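Local coordinates for protein pectate lyase (Pectobacterium carotovorum, PDB 4U49) that probably cleaves polygalacturonate and methylated pectins by calcium-dependent, endo-acting eliminative depolymerisation as a secreted pectate lyase, at residues G317-K320 and G321-K324. Residues are numbered along the deposited sequence; the frame is centred on the assembly and turned at random.
Sequences GVEK and GKGK
The flat groups that meet here are the Glu319-Lys320 peptide, through its carbonyl, and the Gly321-Lys322 peptide, through its N-H. Lys322 N and CB lie on the same side of the Glu319 carbonyl plane, the N tilted 26° from it and donating to Glu319 O over 3.0 Å. The bond is bent, 138° at the hydrogen; CB stands 3.3 Å from Glu319 O. With CG beside its own backbone N (chi1 -56°) and the chain extended beyond, Lys322 runs alongside Glu319, where CD comes 3.9 Å from Glu319 CB. The pairing is apolar: Lys322 NZ stays 6.5 Å from Glu319 OE1, and the carboxylate is instead gripped by the backbone N-H groups of Asn262 and Asn263. The hydrogen bond closes a turn from Glu319 to Lys322 in the surface loop linking antiparallel strands 312-315 and 327-330; the backbone angles of Lys320 and Gly321 make it type II, Gly321 having the positive phi that glycine adopts readily. Val318 points toward the returning chain, its methyls meeting carbonyl oxygens: CG1 approaches Lys324 O at 3.8 Å and CG2 approaches Gly323 O at 3.9 Å. Backbone hydrogen bonds tie Val318 to Gly258 and Lys320 to Cys260, a disulfide partner of Cys257.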
ATOM      1  N   GLY A 317     -22.996  -5.733  -9.643  1.00 16.10           N
ATOM      2  CA  GLY A 317     -22.868  -6.570  -8.464  1.00 14.25           C
ATOM      3  C   GLY A 317     -24.114  -7.404  -8.242  1.00 18.13           C
ATOM      4  O   GLY A 317     -25.230  -6.905  -8.368  1.00 18.87           O
ATOM      5  N   VAL A 318     -23.926  -8.678  -7.918  1.00 17.60           N
ATOM      6  CA  VAL A 318     -25.055  -9.573  -7.692  1.00 21.56           C
ATOM      7  C   VAL A 318     -24.923 -10.336  -6.380  1.00 23.22           C
ATOM      8  O   VAL A 318     -23.842 -10.407  -5.793  1.00 20.54           O
ATOM      9  CB  VAL A 318     -25.215 -10.594  -8.842  1.00 20.61           C
ATOM     10  CG1 VAL A 318     -25.446  -9.883 -10.165  1.00 23.11           C
ATOM     11  CG2 VAL A 318     -24.001 -11.512  -8.922  1.00 20.40           C
ATOM     12  N   GLU A 319     -26.039 -10.892  -5.923  1.00 20.88           N
ATOM     13  CA  GLU A 319     -26.041 -11.793  -4.781  1.00 25.77           C
ATOM     14  C   GLU A 319     -25.538 -13.161  -5.221  1.00 24.97           C
ATOM     15  O   GLU A 319     -25.844 -13.607  -6.328  1.00 25.00           O
ATOM     16  CB  GLU A 319     -27.447 -11.902  -4.183  1.00 28.99           C
ATOM     17  CG  GLU A 319     -27.562 -12.881  -3.027  1.00 27.28           C
ATOM     18  CD  GLU A 319     -26.840 -12.400  -1.784  1.00 24.99           C
ATOM     19  OE1 GLU A 319     -26.612 -11.176  -1.668  1.00 25.63           O
ATOM     20  OE2 GLU A 319     -26.495 -13.240  -0.927  1.00 24.64           O
ATOM     21  N   LYS A 320     -24.763 -13.820  -4.364  1.00 22.73           N
ATOM     22  CA  LYS A 320     -24.235 -15.139  -4.685  1.00 26.65           C
ATOM     23  C   LYS A 320     -25.362 -16.098  -5.050  1.00 27.64           C
ATOM     24  O   LYS A 320     -26.364 -16.187  -4.342  1.00 27.30           O
ATOM     25  CB  LYS A 320     -23.427 -15.708  -3.518  1.00 25.51           C
ATOM     26  CG  LYS A 320     -22.687 -16.987  -3.873  1.00 26.24           C
ATOM     27  CD  LYS A 320     -21.867 -17.503  -2.706  1.00 32.66           C
ATOM     28  CE  LYS A 320     -21.036 -18.706  -3.118  1.00 41.24           C
ATOM     29  NZ  LYS A 320     -21.877 -19.776  -3.729  1.00 47.96           N
ATOM     30  N   GLY A 321     -25.197 -16.793  -6.170  1.00 30.37           N
ATOM     31  CA  GLY A 321     -26.195 -17.741  -6.629  1.00 33.42           C
ATOM     32  C   GLY A 321     -27.223 -17.126  -7.558  1.00 37.02           C
ATOM     33  O   GLY A 321     -28.175 -17.789  -7.971  1.00 36.04           O
ATOM     34  N   LYS A 322     -27.036 -15.854  -7.893  1.00 33.47           N
ATOM     35  CA  LYS A 322     -27.966 -15.165  -8.780  1.00 34.04           C
ATOM     36  C   LYS A 322     -27.271 -14.658 -10.041  1.00 34.38           C
ATOM     37  O   LYS A 322     -27.410 -13.495 -10.418  1.00 39.11           O
ATOM     38  CB  LYS A 322     -28.647 -14.016  -8.039  1.00 33.72           C
ATOM     39  CG  LYS A 322     -29.348 -14.469  -6.769  1.00 34.12           C
ATOM     40  CD  LYS A 322     -30.337 -13.436  -6.260  1.00 41.34           C
ATOM     41  CE  LYS A 322     -31.135 -13.988  -5.087  1.00 46.13           C
ATOM     42  NZ  LYS A 322     -32.150 -13.018  -4.590  1.00 48.57           N
ATOM     43  N   GLY A 323     -26.529 -15.549 -10.691  1.00 36.46           N
ATOM     44  CA  GLY A 323     -25.847 -15.222 -11.927  1.00 32.44           C
ATOM     45  C   GLY A 323     -24.409 -14.814 -11.690  1.00 36.87           C
ATOM     46  O   GLY A 323     -23.874 -14.988 -10.595  1.00 38.07           O
ATOM     47  N   LYS A 324     -23.778 -14.274 -12.724  1.00 25.84           N
ATOM     48  CA  LYS A 324     -22.420 -13.775 -12.590  1.00 25.41           C
ATOM     49  C   LYS A 324     -22.431 -12.255 -12.522  1.00 22.67           C
ATOM     50  O   LYS A 324     -23.427 -11.612 -12.863  1.00 18.74           O
ATOM     51  CB  LYS A 324     -21.543 -14.253 -13.750  1.00 30.48           C
ATOM     52  CG  LYS A 324     -22.046 -13.854 -15.129  1.00 32.29           C
ATOM     53  CD  LYS A 324     -21.133 -14.377 -16.231  1.00 30.71           C
ATOM     54  CE  LYS A 324     -21.097 -15.897 -16.251  1.00 33.31           C
ATOM     55  NZ  LYS A 324     -20.302 -16.419 -17.398  1.00 27.65           N
TER